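Local structure of BB1 (Synthetic construct, 6D0T) at residues A5-G10 with F106-G111; E13-S18 with E23-V28. The protein is a de novo designed antiparallel beta-barrel with no natural counterpart, probably serving as a scaffold toward barrels that bind and activate fluorogenic dyes. One frame throughout, in Å; residues are numbered along the deposited sequence. Where two conformers were deposited one is given.

Contact 2 joins two neighbouring strands of the closed antiparallel barrel, 10-18 and 23-32, while contact 1 ties the short N-terminal helix 4-7 to strand 101-108. Strands 101-108 and 10-18 are themselves neighbours, so the two contacts share one sheet: Arg107 N is 2.8 Å from Glu13 O, a probable hydrogen bond, and the Phe106 ring packs on Phe14 and Phe16 inside. Both are partly buried; contact 1 depends on one arginine gripping a carbonyl and setting its NH2 over a ring. Contact 2 spans the barrel wall, with aromatic packing on its inner face, a salt-bridge network on its outer face and regular backbone bonds between them.

Contact 1 (A5-G10 with F106-G111); sequences AQYFPG and FRRQEG
Tyr7 O, in the short helical turn, faces Arg108 of the last strand, and the backbone then turns through Phe8 and Pro9 into strand 10-18. The Arg108 side chain reaches across, bent at chi3 (-62°), and meets that carbonyl end-on with both terminal nitrogens. NH2 of Arg108 donates to Tyr7 O at 2.8 Å, tilted from the carbonyl plane, and Arg108 NH1 donates to the same Tyr7 O at 3.0 Å, nearly along the C=O axis. The oxygen lies in the guanidinium plane for both bonds. Pro9 O is also near that plane, 3.3 Å from Arg108 NH1.

The guanidinium also sets NH2 over the face of the Tyr7 ring in a cation-pi contact, Arg108 CZ lying 4.7 Å from the ring centroid. It stands edge-on, its plane 81° from that of the ring, with Arg108 NH2 3.3 Å above the Tyr7 ring plane. With CG anti to the backbone N (chi1 176°), the Tyr7 ring is carried beneath this nitrogen, and its hydroxyl bonds to Ser86 O. Arg108 NE bonds to Pro87 O, and the side chain touches Trp12, whose NE1 bonds to Phe8 O. At Gly10 any CB would jam against the carbonyl of Pro9. Gripping a carbonyl of the N-terminal helical turn, Arg108 resembles the tryptophan corner of antiparallel beta-barrels, as in lipocalins, where an arginine of the last strand packs on the tryptophan of a Gly-X-Trp sequence.

A leucine in place of Arg108 would probably leave Tyr7 O without its two donors and the ring face without its cation. One guanidinium thus fixes carbonyl and ring together, clasping the helix to the last strand by directional bonds and charge rather than broad apolar burial.

Contact 2 (E13-S18 with E23-V28); sequences EFRFRS and EYRGTV
Phe14 holds CG between its backbone N and carbonyl carbon (chi1 74°), laying its ring across Gly26 on the facing strand, while Arg15, bent at chi2 and chi3, curls toward Glu23. Gly26 N sits 3.4 Å above the Phe14 ring plane, over its centre. A CB at Gly26 would strike Phe14 CE2, so the ring can lie there because glycine carries none. Val28 CG1 adds an apolar contact at 3.6 Å from Phe14 CD2.

The strands run antiparallel, Phe14-Gly26 and Phe16-Tyr24 being hydrogen-bonded pairs; Phe16 N to Tyr24 O is 2.8 Å and nearly straight.

On the opposite face, in one of the two conformers modelled for Arg15 and for Glu23, Glu23 OE1 takes two salt bridges from opposite sides of its carboxylate plane: Arg15 NH2 at 2.8 Å and Arg17 NH1 at 3.1 Å. Glu23 OE2 takes a weak hydrogen bond, also a salt bridge, from Arg25 NE. Three arginines around one carboxylate would be expected, in this conformer, to keep it ionised. A water joins Arg25 NH1 to Phe14 O.

Aromatic side chains inward and charged ones outward mark a beta-barrel hairpin, here flanked by strands 101-108 and 37-46. Inside, Phe16 meets Phe94 and Tyr24 meets Trp78, both edge-to-face, and Val28 packs on Ile40 and Phe42; the Tyr24 hydroxyl bonds to Asp74 in the loop after strand 67-72.

Contact 1 (A5-G10 with F106-G111)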
# COMPACT_ATOMS: atom_id res chain seq x y z
N ALA A 5 -3.44 -12.63 -7.08
CA ALA A 5 -2.70 -13.57 -6.24
C ALA A 5 -1.43 -14.07 -6.89
O ALA A 5 -0.55 -14.56 -6.17
CB ALA A 5 -3.61 -14.74 -5.86
N GLN A 6 -1.31 -14.00 -8.21
CA GLN A 6 -0.03 -14.25 -8.86
C GLN A 6 0.97 -13.13 -8.58
O GLN A 6 2.14 -13.38 -8.29
CB GLN A 6 -0.23 -14.39 -10.38
CG GLN A 6 1.09 -14.62 -11.12
CD GLN A 6 0.90 -14.77 -12.63
OE1 GLN A 6 -0.11 -14.33 -13.18
NE2 GLN A 6 1.89 -15.33 -13.29
N TYR A 7 0.54 -11.88 -8.67
CA TYR A 7 1.45 -10.76 -8.78
C TYR A 7 1.81 -10.13 -7.43
O TYR A 7 2.99 -9.88 -7.16
CB TYR A 7 0.86 -9.69 -9.72
CG TYR A 7 1.72 -8.46 -9.80
CD1 TYR A 7 1.51 -7.41 -8.94
CD2 TYR A 7 2.75 -8.36 -10.72
CE1 TYR A 7 2.31 -6.31 -8.95
CE2 TYR A 7 3.56 -7.27 -10.76
CZ TYR A 7 3.34 -6.22 -9.88
OH TYR A 7 4.14 -5.10 -9.88
N PHE A 8 0.82 -9.89 -6.58
CA PHE A 8 1.09 -9.02 -5.43
C PHE A 8 1.82 -9.72 -4.29
O PHE A 8 2.59 -9.05 -3.59
CB PHE A 8 -0.19 -8.38 -4.90
CG PHE A 8 -0.74 -7.31 -5.80
CD1 PHE A 8 -0.09 -6.12 -5.96
CD2 PHE A 8 -1.91 -7.53 -6.54
CE1 PHE A 8 -0.58 -5.15 -6.83
CE2 PHE A 8 -2.41 -6.57 -7.38
CZ PHE A 8 -1.73 -5.39 -7.55
N PRO A 9 1.66 -11.02 -4.07
CA PRO A 9 2.32 -11.64 -2.91
C PRO A 9 3.82 -11.48 -2.94
O PRO A 9 4.47 -11.56 -3.98
CB PRO A 9 1.89 -13.12 -2.99
CG PRO A 9 0.53 -13.03 -3.64
CD PRO A 9 0.72 -11.96 -4.71
N GLY A 10 4.37 -11.25 -1.75
CA GLY A 10 5.78 -10.97 -1.64
C GLY A 10 6.08 -9.87 -0.64
O GLY A 10 5.19 -9.39 0.09
N PHE A 106 5.22 1.09 -4.23
CA PHE A 106 5.72 -0.19 -3.71
C PHE A 106 6.80 -0.70 -4.67
O PHE A 106 6.58 -0.73 -5.90
CB PHE A 106 4.62 -1.25 -3.63
CG PHE A 106 3.55 -1.00 -2.64
CD1 PHE A 106 3.75 -1.20 -1.30
CD2 PHE A 106 2.27 -0.67 -3.06
CE1 PHE A 106 2.71 -1.01 -0.38
CE2 PHE A 106 1.25 -0.48 -2.16
CZ PHE A 106 1.48 -0.66 -0.80
N ARG A 107 7.92 -1.15 -4.12
CA ARG A 107 9.04 -1.70 -4.87
C ARG A 107 9.34 -3.10 -4.33
O ARG A 107 9.60 -3.28 -3.13
CB ARG A 107 10.26 -0.78 -4.75
CG ARG A 107 9.90 0.65 -5.19
CD ARG A 107 11.07 1.63 -5.07
NE ARG A 107 12.26 1.13 -5.75
CZ ARG A 107 12.49 1.26 -7.05
NH1 ARG A 107 11.61 1.86 -7.84
NH2 ARG A 107 13.61 0.77 -7.57
N ARG A 108 9.25 -4.10 -5.22
CA ARG A 108 9.37 -5.49 -4.80
C ARG A 108 10.80 -5.79 -4.39
O ARG A 108 11.75 -5.38 -5.07
CB ARG A 108 8.92 -6.42 -5.95
CG ARG A 108 8.73 -7.86 -5.54
CD ARG A 108 8.59 -8.76 -6.73
NE ARG A 108 7.43 -8.48 -7.57
CZ ARG A 108 6.19 -8.88 -7.33
NH1 ARG A 108 5.88 -9.59 -6.24
NH2 ARG A 108 5.25 -8.57 -8.22
N GLN A 109 10.95 -6.51 -3.27
CA GLN A 109 12.24 -6.93 -2.76
C GLN A 109 12.41 -8.43 -2.96
O GLN A 109 11.49 -9.14 -3.37
CB GLN A 109 12.37 -6.61 -1.26
CG GLN A 109 12.12 -5.16 -0.92
CD GLN A 109 13.01 -4.22 -1.70
OE1 GLN A 109 12.53 -3.32 -2.42
NE2 GLN A 109 14.32 -4.42 -1.56
N GLU A 110 13.60 -8.92 -2.63
CA GLU A 110 13.87 -10.35 -2.49
C GLU A 110 13.72 -10.72 -1.02
O GLU A 110 14.40 -10.16 -0.16
CB GLU A 110 15.27 -10.70 -3.00
CG GLU A 110 15.51 -10.34 -4.47
CD GLU A 110 16.14 -8.97 -4.64
OE1 GLU A 110 15.62 -8.17 -5.46
OE2 GLU A 110 17.16 -8.70 -3.97
N GLY A 111 12.81 -11.65 -0.73
CA GLY A 111 12.60 -12.11 0.63
C GLY A 111 12.11 -11.04 1.57
O GLY A 111 11.58 -11.33 2.64

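Contact 2 (E13-S18 with E23-V28)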
# COMPACT_ATOMS: atom_id res chain seq x y z
N GLU A 13 9.10 -2.80 -0.36
CA GLU A 13 9.36 -1.55 0.32
C GLU A 13 8.36 -0.53 -0.19
O GLU A 13 7.96 -0.58 -1.36
CB GLU A 13 10.80 -1.10 0.08
CG GLU A 13 11.77 -2.03 0.81
CD GLU A 13 13.21 -1.52 0.82
OE1 GLU A 13 13.51 -0.56 0.08
OE2 GLU A 13 14.02 -2.10 1.57
N PHE A 14 7.97 0.40 0.67
CA PHE A 14 7.06 1.45 0.25
C PHE A 14 7.53 2.83 0.68
O PHE A 14 8.30 2.99 1.64
CB PHE A 14 5.62 1.22 0.77
CG PHE A 14 5.42 1.48 2.26
CD1 PHE A 14 5.01 2.72 2.71
CD2 PHE A 14 5.54 0.46 3.17
CE1 PHE A 14 4.76 2.95 4.05
CE2 PHE A 14 5.29 0.68 4.53
CZ PHE A 14 4.90 1.91 4.96
N ARG A 15 7.10 3.82 -0.10
CA ARG A 15 7.28 5.23 0.24
C ARG A 15 6.02 5.94 -0.19
O ARG A 15 5.62 5.85 -1.36
CB ARG A 15 8.50 5.85 -0.45
CG ARG A 15 8.75 7.30 -0.01
CD ARG A 15 8.15 8.33 -0.96
NE ARG A 15 9.03 8.55 -2.11
CZ ARG A 15 10.02 9.44 -2.14
NH1 ARG A 15 10.77 9.55 -3.22
NH2 ARG A 15 10.27 10.22 -1.09
N PHE A 16 5.37 6.61 0.75
CA PHE A 16 4.15 7.38 0.48
C PHE A 16 4.40 8.83 0.88
O PHE A 16 4.97 9.08 1.94
CB PHE A 16 2.94 6.88 1.29
CG PHE A 16 2.60 5.41 1.13
CD1 PHE A 16 2.86 4.70 -0.03
CD2 PHE A 16 1.94 4.77 2.16
CE1 PHE A 16 2.49 3.37 -0.14
CE2 PHE A 16 1.57 3.46 2.05
CZ PHE A 16 1.86 2.76 0.88
N ARG A 17 3.95 9.78 0.07
CA ARG A 17 4.18 11.18 0.37
C ARG A 17 2.96 12.01 0.01
O ARG A 17 2.34 11.82 -1.03
CB ARG A 17 5.40 11.71 -0.38
CG ARG A 17 5.81 13.13 0.01
CD ARG A 17 7.00 13.57 -0.80
NE ARG A 17 7.38 14.95 -0.50
CZ ARG A 17 8.35 15.32 0.33
NH1 ARG A 17 9.09 14.42 0.99
NH2 ARG A 17 8.59 16.61 0.50
N SER A 18 2.62 12.94 0.89
CA SER A 18 1.44 13.75 0.66
C SER A 18 1.84 15.06 0.02
O SER A 18 3.01 15.43 -0.02
CB SER A 18 0.69 14.02 1.96
OG SER A 18 1.39 14.96 2.71
N GLU A 23 5.34 12.06 4.98
CA GLU A 23 5.86 10.91 4.27
C GLU A 23 5.96 9.73 5.22
O GLU A 23 6.34 9.88 6.39
CB GLU A 23 7.23 11.21 3.63
CG GLU A 23 7.84 10.08 2.85
CD GLU A 23 9.08 10.49 2.06
OE1 GLU A 23 8.96 11.32 1.14
OE2 GLU A 23 10.19 9.99 2.36
N TYR A 24 5.60 8.55 4.72
CA TYR A 24 5.75 7.29 5.43
C TYR A 24 6.61 6.39 4.56
O TYR A 24 6.48 6.40 3.32
CB TYR A 24 4.41 6.63 5.70
CG TYR A 24 3.58 7.31 6.77
CD1 TYR A 24 3.54 6.82 8.06
CD2 TYR A 24 2.80 8.40 6.48
CE1 TYR A 24 2.77 7.41 9.01
CE2 TYR A 24 2.01 9.00 7.44
CZ TYR A 24 1.99 8.48 8.69
OH TYR A 24 1.21 9.07 9.65
N ARG A 25 7.47 5.61 5.21
CA ARG A 25 8.29 4.61 4.53
C ARG A 25 8.24 3.34 5.35
O ARG A 25 8.05 3.38 6.56
CB ARG A 25 9.75 5.04 4.39
CG ARG A 25 10.02 6.09 3.36
CD ARG A 25 11.50 6.44 3.41
NE ARG A 25 11.85 7.50 2.48
CZ ARG A 25 12.27 7.32 1.23
NH1 ARG A 25 12.40 6.10 0.73
NH2 ARG A 25 12.57 8.37 0.48
N GLY A 26 8.46 2.20 4.69
CA GLY A 26 8.53 0.96 5.45
C GLY A 26 8.54 -0.24 4.53
O GLY A 26 8.91 -0.14 3.35
N THR A 27 8.18 -1.38 5.11
CA THR A 27 8.17 -2.67 4.43
C THR A 27 6.80 -3.30 4.62
O THR A 27 6.22 -3.22 5.70
CB THR A 27 9.26 -3.60 4.96
OG1 THR A 27 10.51 -2.93 4.90
CG2 THR A 27 9.36 -4.84 4.14
N VAL A 28 6.30 -3.94 3.57
CA VAL A 28 5.06 -4.69 3.65
C VAL A 28 5.32 -6.13 3.21
O VAL A 28 6.16 -6.42 2.36
CB VAL A 28 3.89 -4.11 2.80
CG1 VAL A 28 3.78 -2.63 2.93
CG2 VAL A 28 4.01 -4.53 1.39
O HOH W 1 11.18 3.32 1.45